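PDB 5FX8: zonadhesin from Komagataella phaffii, which is a putative adhesion protein that may take part in cell-cell interaction, binding other proteins through salt bridges and hydrogen bonds. Local coordinates for residues G75-L79 and F314-A318; Q185-D191 and F265-L269; E38-D43 and S95-I101; D180-T186 and V276-V282. All coordinates share one frame; numbering follows the deposited sequence.

Contact 1 of 4, residues G75-L79 and F314-A318; sequences GVQVL and FEAFA
Two phenyl rings, F314 and F317, receive the branches of V78, one methyl over a face of each. V78 CG1 lies 3.8 Å from the centroid of the F314 ring and only 14° off its normal, a CH-pi contact shifted toward the rim of the ring. CG2 of the same valine stands over a face of F317, 4.2 Å from that ring's centroid and 13° off the normal. The edge of F317 meets V76, whose CG1 approaches near the ring plane, 3.9 Å from CE2. Two further neighbours come in obliquely: the carbonyl of Q77, with O 3.6 Å from F317 CE2, and L79, whose CD2 is 3.6 Å from CZ of F314.

With CG1 of V78 anti to the backbone N (chi1 178°), that methyl is directed over F314, and CG2, beside the N, comes over F317 while still touching CD2 of F314. L79 meets F314 with its chain at about a right angle to that side chain.

The two segments do not pair directly. Strand 68-72 runs between them, antiparallel to 77-84 and parallel to 312-319, and the contact reaches across it on one side. V78 and L79 both face F70 in a classic beta bulge. F314 also meets the ring of F31 and packs on L104 of strand 101-114, which extends the apolar cluster of the first cohesin-like domain.

No hydrogen bond links the segments. The contact therefore rests on methyl-to-ring packing and dispersion, with buried V78, L79 and F314 at its inner end and V76 at its exposed one.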
loop_
_atom_site.group_PDB
_atom_site.type_symbol
_atom_site.label_atom_id
_atom_site.label_comp_id
_atom_site.label_asym_id
_atom_site.label_seq_id
_atom_site.Cartn_x
_atom_site.Cartn_y
_atom_site.Cartn_z
ATOM N N GLY C 75 -41.917 55.952 44.761
ATOM C CA GLY C 75 -41.009 57.069 44.729
ATOM C C GLY C 75 -40.751 57.755 46.051
ATOM O O GLY C 75 -40.060 58.779 46.071
ATOM N N VAL C 76 -41.259 57.235 47.152
ATOM C CA VAL C 76 -41.079 57.919 48.424
ATOM C C VAL C 76 -39.707 57.583 48.989
ATOM O O VAL C 76 -39.321 56.414 49.050
ATOM C CB VAL C 76 -42.195 57.535 49.397
ATOM C CG1 VAL C 76 -42.041 58.288 50.685
ATOM C CG2 VAL C 76 -43.512 57.819 48.758
ATOM N N GLN C 77 -38.969 58.608 49.402
ATOM C CA GLN C 77 -37.688 58.386 50.061
ATOM C C GLN C 77 -37.877 57.594 51.342
ATOM O O GLN C 77 -38.816 57.833 52.106
ATOM C CB GLN C 77 -37.002 59.713 50.378
ATOM C CG GLN C 77 -36.438 60.405 49.168
ATOM C CD GLN C 77 -35.616 61.631 49.497
ATOM O OE1 GLN C 77 -35.620 62.111 50.633
ATOM N NE2 GLN C 77 -34.918 62.163 48.492
ATOM N N VAL C 78 -36.970 56.650 51.584
ATOM C CA VAL C 78 -37.031 55.780 52.749
ATOM C C VAL C 78 -35.759 55.871 53.576
ATOM O O VAL C 78 -35.808 56.113 54.783
ATOM C CB VAL C 78 -37.316 54.319 52.347
ATOM C CG1 VAL C 78 -37.334 53.426 53.582
ATOM C CG2 VAL C 78 -38.627 54.229 51.582
ATOM N N LEU C 79 -34.610 55.676 52.942
ATOM C CA LEU C 79 -33.340 55.686 53.646
ATOM C C LEU C 79 -32.235 55.910 52.634
ATOM O O LEU C 79 -32.441 55.815 51.426
ATOM C CB LEU C 79 -33.124 54.384 54.416
ATOM C CG LEU C 79 -33.208 53.069 53.644
ATOM C CD1 LEU C 79 -31.892 52.728 53.053
ATOM C CD2 LEU C 79 -33.617 52.005 54.594
ATOM N N PHE C 314 -38.409 49.362 48.171
ATOM C CA PHE C 314 -39.395 49.135 49.217
ATOM C C PHE C 314 -40.814 49.084 48.660
ATOM O O PHE C 314 -41.215 49.936 47.867
ATOM C CB PHE C 314 -39.296 50.215 50.294
ATOM C CG PHE C 314 -38.042 50.139 51.108
ATOM C CD1 PHE C 314 -37.979 49.341 52.223
ATOM C CD2 PHE C 314 -36.923 50.849 50.740
ATOM C CE1 PHE C 314 -36.839 49.268 52.961
ATOM C CE2 PHE C 314 -35.780 50.767 51.469
ATOM C CZ PHE C 314 -35.735 49.977 52.586
ATOM N N GLU C 315 -41.573 48.085 49.111
ATOM C CA GLU C 315 -42.959 47.880 48.709
ATOM C C GLU C 315 -43.975 48.468 49.678
ATOM O O GLU C 315 -45.089 48.780 49.262
ATOM C CB GLU C 315 -43.254 46.383 48.551
ATOM C CG GLU C 315 -42.222 45.630 47.734
ATOM C CD GLU C 315 -42.741 44.312 47.195
ATOM O OE1 GLU C 315 -42.776 43.320 47.949
ATOM O OE2 GLU C 315 -43.107 44.270 46.009
ATOM N N ALA C 316 -43.642 48.594 50.961
ATOM C CA ALA C 316 -44.559 49.134 51.955
ATOM C C ALA C 316 -43.814 50.107 52.837
ATOM O O ALA C 316 -42.693 49.831 53.266
ATOM C CB ALA C 316 -45.172 48.057 52.845
ATOM N N PHE C 317 -44.458 51.231 53.126
ATOM C CA PHE C 317 -43.842 52.270 53.934
ATOM C C PHE C 317 -44.891 53.235 54.456
ATOM O O PHE C 317 -45.771 53.649 53.699
ATOM C CB PHE C 317 -42.811 53.012 53.105
ATOM C CG PHE C 317 -42.110 54.089 53.844
ATOM C CD1 PHE C 317 -41.419 53.813 54.999
ATOM C CD2 PHE C 317 -42.141 55.383 53.380
ATOM C CE1 PHE C 317 -40.761 54.807 55.678
ATOM C CE2 PHE C 317 -41.483 56.391 54.052
ATOM C CZ PHE C 317 -40.790 56.098 55.212
ATOM N N ALA C 318 -44.802 53.603 55.735
ATOM C CA ALA C 318 -45.780 54.488 56.352
ATOM C C ALA C 318 -45.203 55.069 57.635
ATOM O O ALA C 318 -44.544 54.360 58.397
ATOM C CB ALA C 318 -47.085 53.748 56.650
#

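Contact 2 of 4, residues Q185-D191 and F265-L269; sequences QTPGTFD and FLSNL
F190 and F265 extend side by side, pointing the same way, from neighbouring antiparallel strands in one sheet of the second cohesin-like domain, a beta-sandwich. Their rings are oblique, with planes 71° apart, and F190 CE1 reaches the edge of F265 near its plane, 3.4 Å from CD2. CG of F265 sits between the backbone N and the carbonyl carbon (chi1 42°), while that of F190 is anti to its carbonyl carbon; from these positions both rings lie against T183 of the other sheet, and F265 also meets the ring of W165. At the edge of the F190 ring, in its plane, is the carbonyl O of L266.

S267 lies on the same face as F190, and Q185 reaches over from the facing sheet. The chain of Q185 is extended beyond CG and brings its amide beside the S267 hydroxyl. Between Q185 and F190 the polypeptide changes sheets through P187, which follows a cis peptide bond, and G188, whose CA packs on L269 CD2 at 3.7 Å.

By the face that carries T189 and N268, the side chains of D191 and N268 cross with carboxylate and amide planes 42° apart, D191 turning OD1 to the backbone N of S193. T189 and N268 exchange two backbone hydrogen bonds, and D191 N donates to L266 O at 3.2 Å.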
loop_
_atom_site.group_PDB
_atom_site.type_symbol
_atom_site.label_atom_id
_atom_site.label_comp_id
_atom_site.label_asym_id
_atom_site.label_seq_id
_atom_site.Cartn_x
_atom_site.Cartn_y
_atom_site.Cartn_z
ATOM N N GLN C 185 -21.642 41.464 20.724
ATOM C CA GLN C 185 -21.685 42.283 21.920
ATOM C C GLN C 185 -21.898 43.754 21.563
ATOM O O GLN C 185 -21.453 44.220 20.514
ATOM C CB GLN C 185 -20.406 42.094 22.731
ATOM C CG GLN C 185 -19.685 43.351 22.983
ATOM C CD GLN C 185 -18.568 43.206 23.952
ATOM O OE1 GLN C 185 -17.928 44.188 24.298
ATOM N NE2 GLN C 185 -18.314 41.991 24.400
ATOM N N THR C 186 -22.615 44.467 22.432
ATOM C CA THR C 186 -22.750 45.922 22.348
ATOM C C THR C 186 -22.523 46.446 23.738
ATOM O O THR C 186 -23.024 45.865 24.687
ATOM C CB THR C 186 -24.144 46.385 21.863
ATOM O OG1 THR C 186 -25.130 45.968 22.813
ATOM C CG2 THR C 186 -24.481 45.796 20.539
ATOM N N PRO C 187 -21.805 47.563 23.874
ATOM C CA PRO C 187 -21.248 48.418 22.835
ATOM C C PRO C 187 -19.766 48.237 22.551
ATOM O O PRO C 187 -19.219 49.082 21.844
ATOM C CB PRO C 187 -21.453 49.797 23.421
ATOM C CG PRO C 187 -21.144 49.575 24.848
ATOM C CD PRO C 187 -21.748 48.237 25.181
ATOM N N GLY C 188 -19.119 47.211 23.076
ATOM C CA GLY C 188 -17.673 47.128 22.951
ATOM C C GLY C 188 -17.187 47.047 21.510
ATOM O O GLY C 188 -17.943 46.882 20.552
ATOM N N THR C 189 -15.870 47.170 21.371
ATOM C CA THR C 189 -15.181 47.037 20.092
ATOM C C THR C 189 -14.087 45.990 20.220
ATOM O O THR C 189 -13.125 46.192 20.968
ATOM C CB THR C 189 -14.581 48.369 19.631
ATOM O OG1 THR C 189 -15.621 49.224 19.150
ATOM C CG2 THR C 189 -13.604 48.140 18.507
ATOM N N PHE C 190 -14.222 44.891 19.472
ATOM C CA PHE C 190 -13.274 43.782 19.559
ATOM C C PHE C 190 -11.935 44.163 18.950
ATOM O O PHE C 190 -11.878 44.828 17.918
ATOM C CB PHE C 190 -13.821 42.542 18.855
ATOM C CG PHE C 190 -14.846 41.803 19.650
ATOM C CD1 PHE C 190 -14.585 41.419 20.951
ATOM C CD2 PHE C 190 -16.090 41.512 19.112
ATOM C CE1 PHE C 190 -15.544 40.749 21.691
ATOM C CE2 PHE C 190 -17.049 40.846 19.860
ATOM C CZ PHE C 190 -16.775 40.466 21.143
ATOM N N ASP C 191 -10.859 43.746 19.608
ATOM C CA ASP C 191 -9.492 43.933 19.120
ATOM C C ASP C 191 -9.088 42.672 18.363
ATOM O O ASP C 191 -8.768 41.638 18.955
ATOM C CB ASP C 191 -8.538 44.228 20.272
ATOM C CG ASP C 191 -7.144 44.589 19.803
ATOM O OD1 ASP C 191 -6.827 44.377 18.613
ATOM O OD2 ASP C 191 -6.353 45.076 20.634
ATOM N N PHE C 265 -10.758 36.510 23.796
ATOM C CA PHE C 265 -10.861 37.676 22.926
ATOM C C PHE C 265 -11.091 38.947 23.730
ATOM O O PHE C 265 -11.985 39.015 24.572
ATOM C CB PHE C 265 -11.945 37.512 21.851
ATOM C CG PHE C 265 -13.201 36.899 22.334
ATOM C CD1 PHE C 265 -13.293 35.538 22.515
ATOM C CD2 PHE C 265 -14.315 37.683 22.562
ATOM C CE1 PHE C 265 -14.456 34.969 22.950
ATOM C CE2 PHE C 265 -15.498 37.125 22.989
ATOM C CZ PHE C 265 -15.570 35.767 23.184
ATOM N N LEU C 266 -10.282 39.952 23.445
ATOM C CA LEU C 266 -10.323 41.211 24.156
ATOM C C LEU C 266 -11.373 42.118 23.548
ATOM O O LEU C 266 -11.580 42.145 22.334
ATOM C CB LEU C 266 -8.958 41.893 24.098
ATOM C CG LEU C 266 -8.650 43.138 24.926
ATOM C CD1 LEU C 266 -8.768 42.790 26.369
ATOM C CD2 LEU C 266 -7.249 43.624 24.644
ATOM N N SER C 267 -12.028 42.878 24.409
ATOM C CA SER C 267 -12.977 43.897 23.993
ATOM C C SER C 267 -12.625 45.198 24.702
ATOM O O SER C 267 -12.722 45.288 25.928
ATOM C CB SER C 267 -14.402 43.461 24.302
ATOM O OG SER C 267 -15.332 44.389 23.795
ATOM N N ASN C 268 -12.197 46.196 23.938
ATOM C CA ASN C 268 -11.978 47.532 24.473
ATOM C C ASN C 268 -13.303 48.273 24.636
ATOM O O ASN C 268 -14.185 48.190 23.782
ATOM C CB ASN C 268 -11.035 48.304 23.561
ATOM C CG ASN C 268 -9.631 47.751 23.595
ATOM O OD1 ASN C 268 -9.057 47.586 24.667
ATOM N ND2 ASN C 268 -9.075 47.436 22.431
ATOM N N LEU C 269 -13.445 48.988 25.753
ATOM C CA LEU C 269 -14.669 49.711 26.074
ATOM C C LEU C 269 -14.408 51.208 26.204
ATOM O O LEU C 269 -13.322 51.635 26.600
ATOM C CB LEU C 269 -15.278 49.197 27.377
ATOM C CG LEU C 269 -15.534 47.694 27.411
ATOM C CD1 LEU C 269 -15.853 47.222 28.818
ATOM C CD2 LEU C 269 -16.662 47.340 26.463
#

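Contact 3 of 4, residues E38-D43 and S95-I101; sequences ETIAGD and SDPGQVI
I101 meets A41 and T39 with different parts of its side chain, and V100 crosses E38; together these pairs join two irregular loops. CG1 of I101 is anti to its carbonyl carbon (chi1 -83°), and chi2 then carries CD1 onto the A41 methyl. Its beta carbon faces T39 instead: the two side chains cross obliquely, with T39 CG2 3.5 Å from I101 CB. OG1 of T39 is anti to the backbone N (chi1 -173°), which puts CG2 between N and the carbonyl carbon and presents the methyl to I101.

At the start of segment 38-43, V100 and E38 meet at about a right angle. V100 CG1 lies 3.7 Å from E38 CB, so the glutamate contributes its aliphatic root; its chain bends at chi2 and swings OE1 to 4.1 Å from V100 CG2. At the opposite end of that segment, exposed D43 brings OD2 to 3.8 Å from G98 CA.

In the middle the backbones of G42 and D96 run close together. G42 follows a cis peptide bond, and the close approach around D96 O is doubtful in the model. I101 and D96 also touch F317 of strand 312-319, and T39 packs on F2 and P3.

Strands 25-31 and 101-114 pair, as do 45-49 and 89-94, and each loop links a member of one pair to a member of the other. The arrangement is one of loop-to-loop packing at one end of the beta-strand framework of the first cohesin-like domain.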
loop_
_atom_site.group_PDB
_atom_site.type_symbol
_atom_site.label_atom_id
_atom_site.label_comp_id
_atom_site.label_asym_id
_atom_site.label_seq_id
_atom_site.Cartn_x
_atom_site.Cartn_y
_atom_site.Cartn_z
ATOM N N GLU C 38 -41.604 50.046 66.797
ATOM C CA GLU C 38 -41.930 51.339 66.215
ATOM C C GLU C 38 -40.912 51.812 65.191
ATOM O O GLU C 38 -41.253 52.658 64.363
ATOM C CB GLU C 38 -42.070 52.387 67.325
ATOM C CG GLU C 38 -41.056 52.243 68.465
ATOM C CD GLU C 38 -39.875 53.197 68.344
ATOM O OE1 GLU C 38 -39.966 54.162 67.557
ATOM O OE2 GLU C 38 -38.859 52.985 69.044
ATOM N N THR C 39 -39.704 51.245 65.203
ATOM C CA THR C 39 -38.514 51.747 64.514
ATOM C C THR C 39 -38.395 53.267 64.577
ATOM O O THR C 39 -39.110 54.023 63.907
ATOM C CB THR C 39 -38.417 51.236 63.066
ATOM O OG1 THR C 39 -37.162 51.642 62.518
ATOM C CG2 THR C 39 -39.496 51.753 62.173
ATOM N N ILE C 40 -37.426 53.713 65.371
ATOM C CA ILE C 40 -37.310 55.102 65.790
ATOM C C ILE C 40 -37.083 56.007 64.586
ATOM O O ILE C 40 -36.818 57.198 64.743
ATOM C CB ILE C 40 -36.181 55.274 66.832
ATOM C CG1 ILE C 40 -34.989 54.367 66.508
ATOM C CG2 ILE C 40 -36.697 55.061 68.261
ATOM C CD1 ILE C 40 -33.751 54.677 67.313
ATOM N N ALA C 41 -37.208 55.469 63.382
ATOM C CA ALA C 41 -36.850 56.208 62.172
ATOM C C ALA C 41 -37.682 57.509 62.023
ATOM O O ALA C 41 -38.679 57.592 62.724
ATOM C CB ALA C 41 -37.010 55.292 60.977
ATOM N N GLY C 42 -37.337 58.528 61.200
ATOM C CA GLY C 42 -36.154 58.667 60.354
ATOM C C GLY C 42 -34.872 58.629 61.123
ATOM O O GLY C 42 -34.496 57.563 61.531
ATOM N N ASP C 43 -34.203 59.751 61.326
ATOM C CA ASP C 43 -33.111 59.918 62.292
ATOM C C ASP C 43 -32.315 58.656 62.705
ATOM O O ASP C 43 -31.188 58.758 63.203
ATOM C CB ASP C 43 -33.683 60.671 63.539
ATOM C CG ASP C 43 -34.709 59.882 64.327
ATOM O OD1 ASP C 43 -34.645 58.621 64.268
ATOM O OD2 ASP C 43 -35.503 60.561 65.053
ATOM N N SER C 95 -34.796 58.699 56.414
ATOM C CA SER C 95 -34.893 60.110 55.996
ATOM C C SER C 95 -36.262 60.679 56.366
ATOM O O SER C 95 -37.064 61.072 55.509
ATOM C CB SER C 95 -34.625 60.225 54.477
ATOM O OG SER C 95 -33.502 59.448 54.055
ATOM N N ASP C 96 -36.538 60.749 57.684
ATOM C CA ASP C 96 -37.895 61.011 58.173
ATOM C C ASP C 96 -37.848 61.664 59.565
ATOM O O ASP C 96 -37.775 60.925 60.590
ATOM C CB ASP C 96 -38.737 59.761 58.236
ATOM C CG ASP C 96 -40.081 60.004 57.598
ATOM O OD1 ASP C 96 -40.342 61.081 57.063
ATOM O OD2 ASP C 96 -40.872 59.031 57.636
ATOM N N PRO C 97 -37.933 62.985 59.674
ATOM C CA PRO C 97 -37.495 63.655 60.863
ATOM C C PRO C 97 -38.483 63.398 62.005
ATOM O O PRO C 97 -39.695 63.635 61.853
ATOM C CB PRO C 97 -37.507 65.057 60.429
ATOM C CG PRO C 97 -38.606 65.198 59.356
ATOM C CD PRO C 97 -38.711 63.840 58.723
ATOM N N GLY C 98 -37.957 63.047 63.205
ATOM C CA GLY C 98 -38.652 62.630 64.340
ATOM C C GLY C 98 -40.042 62.172 63.961
ATOM O O GLY C 98 -41.015 62.931 64.086
ATOM N N GLN C 99 -40.155 60.979 63.371
ATOM C CA GLN C 99 -41.414 60.553 62.745
ATOM C C GLN C 99 -41.399 59.027 62.663
ATOM O O GLN C 99 -40.911 58.466 61.687
ATOM C CB GLN C 99 -41.574 61.156 61.369
ATOM C CG GLN C 99 -42.617 62.231 61.256
ATOM C CD GLN C 99 -43.226 62.304 59.877
ATOM O OE1 GLN C 99 -42.666 61.853 58.909
ATOM N NE2 GLN C 99 -44.390 62.868 59.789
ATOM N N VAL C 100 -41.963 58.380 63.683
ATOM C CA VAL C 100 -42.086 56.926 63.775
ATOM C C VAL C 100 -42.561 56.304 62.461
ATOM O O VAL C 100 -43.509 56.793 61.841
ATOM C CB VAL C 100 -43.046 56.567 64.921
ATOM C CG1 VAL C 100 -43.239 55.084 65.023
ATOM C CG2 VAL C 100 -42.520 57.092 66.225
ATOM N N ILE C 101 -41.901 55.229 62.020
ATOM C CA ILE C 101 -42.319 54.480 60.835
ATOM C C ILE C 101 -43.123 53.282 61.303
ATOM O O ILE C 101 -42.644 52.485 62.112
ATOM C CB ILE C 101 -41.113 54.030 59.990
ATOM C CG1 ILE C 101 -40.625 55.126 59.065
ATOM C CG2 ILE C 101 -41.496 52.906 59.092
ATOM C CD1 ILE C 101 -39.939 56.207 59.728
#

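Contact 4 of 4, residues D180-T186 and V276-V282; sequences DISTVQT and VQNVVNV
T183 packs its methyl among N278 and V280 on the buried face of two adjacent antiparallel strands, whose directions are 167° apart. With chi1 at -38°, OG1 of T183 lies beside the backbone N and CG2 roughly anti to it, which directs the methyl toward the neighbouring strand, 3.5 Å from V280 CG2 and 3.3 Å from N278 ND2. Further along this face I181 lies side by side with V280 and V282, its two branches shared between them: CG2 is 4.1 Å from V280 CG1, and CG1 the same distance from V282 CG2. At the other end V276 CG1 reaches the amide carbon CD of Q185, at 3.6 Å, the two side chains meeting at a slant. The amide of N278 is not left to this contact alone, since its OD1 accepts a hydrogen bond from K154 NZ. W165, V167 and I169 of strand 162-170 cover the face from the opposing sheet.

The other face is looser and more exposed. S182 and N281 sit opposite each other, but OG and OD1 are 3.6 Å apart. Exposed T186 and Q277 barely meet, the end of the glutamine leading away. V298 of strand 294-304 touches V279 and N281 here.

Between the faces, S182-N281, V184-V279 and T186-Q277 are hydrogen-bonded pairs, each with reciprocal N-H to O bonds; N281 N to S182 O measures 2.9 Å. CA-H...O contacts fill in between, such as T183 CA to V279 O and V280 CA to S182 O. A buried face covered by a second sheet and a more exposed outer face are characteristic of a beta-sandwich, here the second cohesin-like domain.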
loop_
_atom_site.group_PDB
_atom_site.type_symbol
_atom_site.label_atom_id
_atom_site.label_comp_id
_atom_site.label_asym_id
_atom_site.label_seq_id
_atom_site.Cartn_x
_atom_site.Cartn_y
_atom_site.Cartn_z
ATOM N N ASP C 180 -17.523 25.325 16.738
ATOM C CA ASP C 180 -17.952 26.577 16.133
ATOM C C ASP C 180 -18.307 27.595 17.210
ATOM O O ASP C 180 -19.096 27.300 18.106
ATOM C CB ASP C 180 -19.159 26.342 15.245
ATOM C CG ASP C 180 -18.912 25.288 14.225
ATOM O OD1 ASP C 180 -17.873 25.382 13.540
ATOM O OD2 ASP C 180 -19.738 24.359 14.115
ATOM N N ILE C 181 -17.768 28.802 17.098
ATOM C CA ILE C 181 -17.978 29.853 18.084
ATOM C C ILE C 181 -18.340 31.148 17.372
ATOM O O ILE C 181 -17.721 31.507 16.368
ATOM C CB ILE C 181 -16.721 30.041 18.958
ATOM C CG1 ILE C 181 -16.441 28.781 19.760
ATOM C CG2 ILE C 181 -16.897 31.167 19.911
ATOM C CD1 ILE C 181 -15.017 28.626 20.102
ATOM N N SER C 182 -19.340 31.852 17.886
ATOM C CA SER C 182 -19.596 33.225 17.470
ATOM C C SER C 182 -20.001 34.060 18.678
ATOM O O SER C 182 -20.742 33.588 19.540
ATOM C CB SER C 182 -20.680 33.288 16.415
ATOM O OG SER C 182 -21.874 32.795 16.970
ATOM N N THR C 183 -19.511 35.297 18.733
ATOM C CA THR C 183 -19.820 36.256 19.784
ATOM C C THR C 183 -20.425 37.502 19.162
ATOM O O THR C 183 -19.942 37.970 18.134
ATOM C CB THR C 183 -18.560 36.684 20.556
ATOM O OG1 THR C 183 -17.689 35.569 20.724
ATOM C CG2 THR C 183 -18.911 37.207 21.934
ATOM N N VAL C 184 -21.466 38.050 19.788
ATOM C CA VAL C 184 -21.939 39.395 19.488
ATOM C C VAL C 184 -22.027 40.196 20.784
ATOM O O VAL C 184 -22.430 39.674 21.826
ATOM C CB VAL C 184 -23.293 39.368 18.758
ATOM C CG1 VAL C 184 -23.251 38.422 17.679
ATOM C CG2 VAL C 184 -24.391 39.016 19.658
ATOM N N GLN C 185 -21.642 41.464 20.724
ATOM C CA GLN C 185 -21.685 42.283 21.920
ATOM C C GLN C 185 -21.898 43.754 21.563
ATOM O O GLN C 185 -21.453 44.220 20.514
ATOM C CB GLN C 185 -20.406 42.094 22.731
ATOM C CG GLN C 185 -19.685 43.351 22.983
ATOM C CD GLN C 185 -18.568 43.206 23.952
ATOM O OE1 GLN C 185 -17.928 44.188 24.298
ATOM N NE2 GLN C 185 -18.314 41.991 24.400
ATOM N N THR C 186 -22.615 44.467 22.432
ATOM C CA THR C 186 -22.750 45.922 22.348
ATOM C C THR C 186 -22.523 46.446 23.738
ATOM O O THR C 186 -23.024 45.865 24.687
ATOM C CB THR C 186 -24.144 46.385 21.863
ATOM O OG1 THR C 186 -25.130 45.968 22.813
ATOM C CG2 THR C 186 -24.481 45.796 20.539
ATOM N N VAL C 276 -22.239 45.612 29.705
ATOM C CA VAL C 276 -22.014 45.090 28.357
ATOM C C VAL C 276 -22.872 43.845 28.154
ATOM O O VAL C 276 -22.784 42.896 28.937
ATOM C CB VAL C 276 -20.520 44.771 28.131
ATOM C CG1 VAL C 276 -20.335 43.707 27.090
ATOM C CG2 VAL C 276 -19.808 45.982 27.686
ATOM N N GLN C 277 -23.691 43.836 27.099
ATOM C CA GLN C 277 -24.417 42.632 26.701
ATOM C C GLN C 277 -23.524 41.790 25.797
ATOM O O GLN C 277 -22.867 42.322 24.899
ATOM C CB GLN C 277 -25.722 42.975 25.986
ATOM C CG GLN C 277 -26.610 43.941 26.747
ATOM C CD GLN C 277 -27.073 43.380 28.080
ATOM O OE1 GLN C 277 -27.649 42.286 28.141
ATOM N NE2 GLN C 277 -26.811 44.120 29.163
ATOM N N ASN C 278 -23.481 40.484 26.056
ATOM C CA ASN C 278 -22.595 39.592 25.322
ATOM C C ASN C 278 -23.196 38.205 25.235
ATOM O O ASN C 278 -23.533 37.616 26.263
ATOM C CB ASN C 278 -21.230 39.490 25.988
ATOM C CG ASN C 278 -20.308 38.543 25.258
ATOM O OD1 ASN C 278 -20.464 37.332 25.323
ATOM N ND2 ASN C 278 -19.348 39.095 24.556
ATOM N N VAL C 279 -23.272 37.663 24.028
ATOM C CA VAL C 279 -23.693 36.284 23.839
ATOM C C VAL C 279 -22.591 35.533 23.111
ATOM O O VAL C 279 -21.861 36.111 22.305
ATOM C CB VAL C 279 -25.018 36.199 23.074
ATOM C CG1 VAL C 279 -24.841 36.762 21.720
ATOM C CG2 VAL C 279 -25.470 34.780 22.983
ATOM N N VAL C 280 -22.448 34.253 23.433
ATOM C CA VAL C 280 -21.518 33.364 22.767
ATOM C C VAL C 280 -22.283 32.102 22.434
ATOM O O VAL C 280 -22.678 31.362 23.336
ATOM C CB VAL C 280 -20.300 33.033 23.621
ATOM C CG1 VAL C 280 -19.512 31.962 22.952
ATOM C CG2 VAL C 280 -19.449 34.225 23.773
ATOM N N ASN C 281 -22.484 31.845 21.152
ATOM C CA ASN C 281 -23.048 30.580 20.708
ATOM C C ASN C 281 -21.913 29.609 20.424
ATOM O O ASN C 281 -20.972 29.945 19.710
ATOM C CB ASN C 281 -23.895 30.792 19.463
ATOM C CG ASN C 281 -24.863 31.925 19.620
ATOM O OD1 ASN C 281 -24.512 33.092 19.442
ATOM N ND2 ASN C 281 -26.097 31.594 19.962
ATOM N N VAL C 282 -21.990 28.421 20.998
ATOM C CA VAL C 282 -20.983 27.388 20.806
ATOM C C VAL C 282 -21.690 26.146 20.302
ATOM O O VAL C 282 -22.596 25.637 20.967
ATOM C CB VAL C 282 -20.216 27.091 22.099
ATOM C CG1 VAL C 282 -19.326 25.891 21.909
ATOM C CG2 VAL C 282 -19.404 28.289 22.490
#

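How the contacts relate
The four contacts form two groups, one in each cohesin-like domain of this N-terminal part of the adhesin. Contacts 1 and 3 have centres 12 Å apart and touch: V78 O is 3.2 Å from S95 N, a probable hydrogen bond, and F317 packs on I101. Contacts 2 and 4 are 11 Å apart between centres and share Q185 and T186, where the chain, at the end of strand 176-186, passes to the other sheet; L269 CD2 of contact 2 packs on V276 CG2 of contact 4 at 3.6 Å. Between the groups nothing touches; contacts 2 and 3, for example, are 48 Å apart between centres. Contact 1 nevertheless closes a chain loop that encloses contacts 2 and 4, returning strand 312-319 to the first domain.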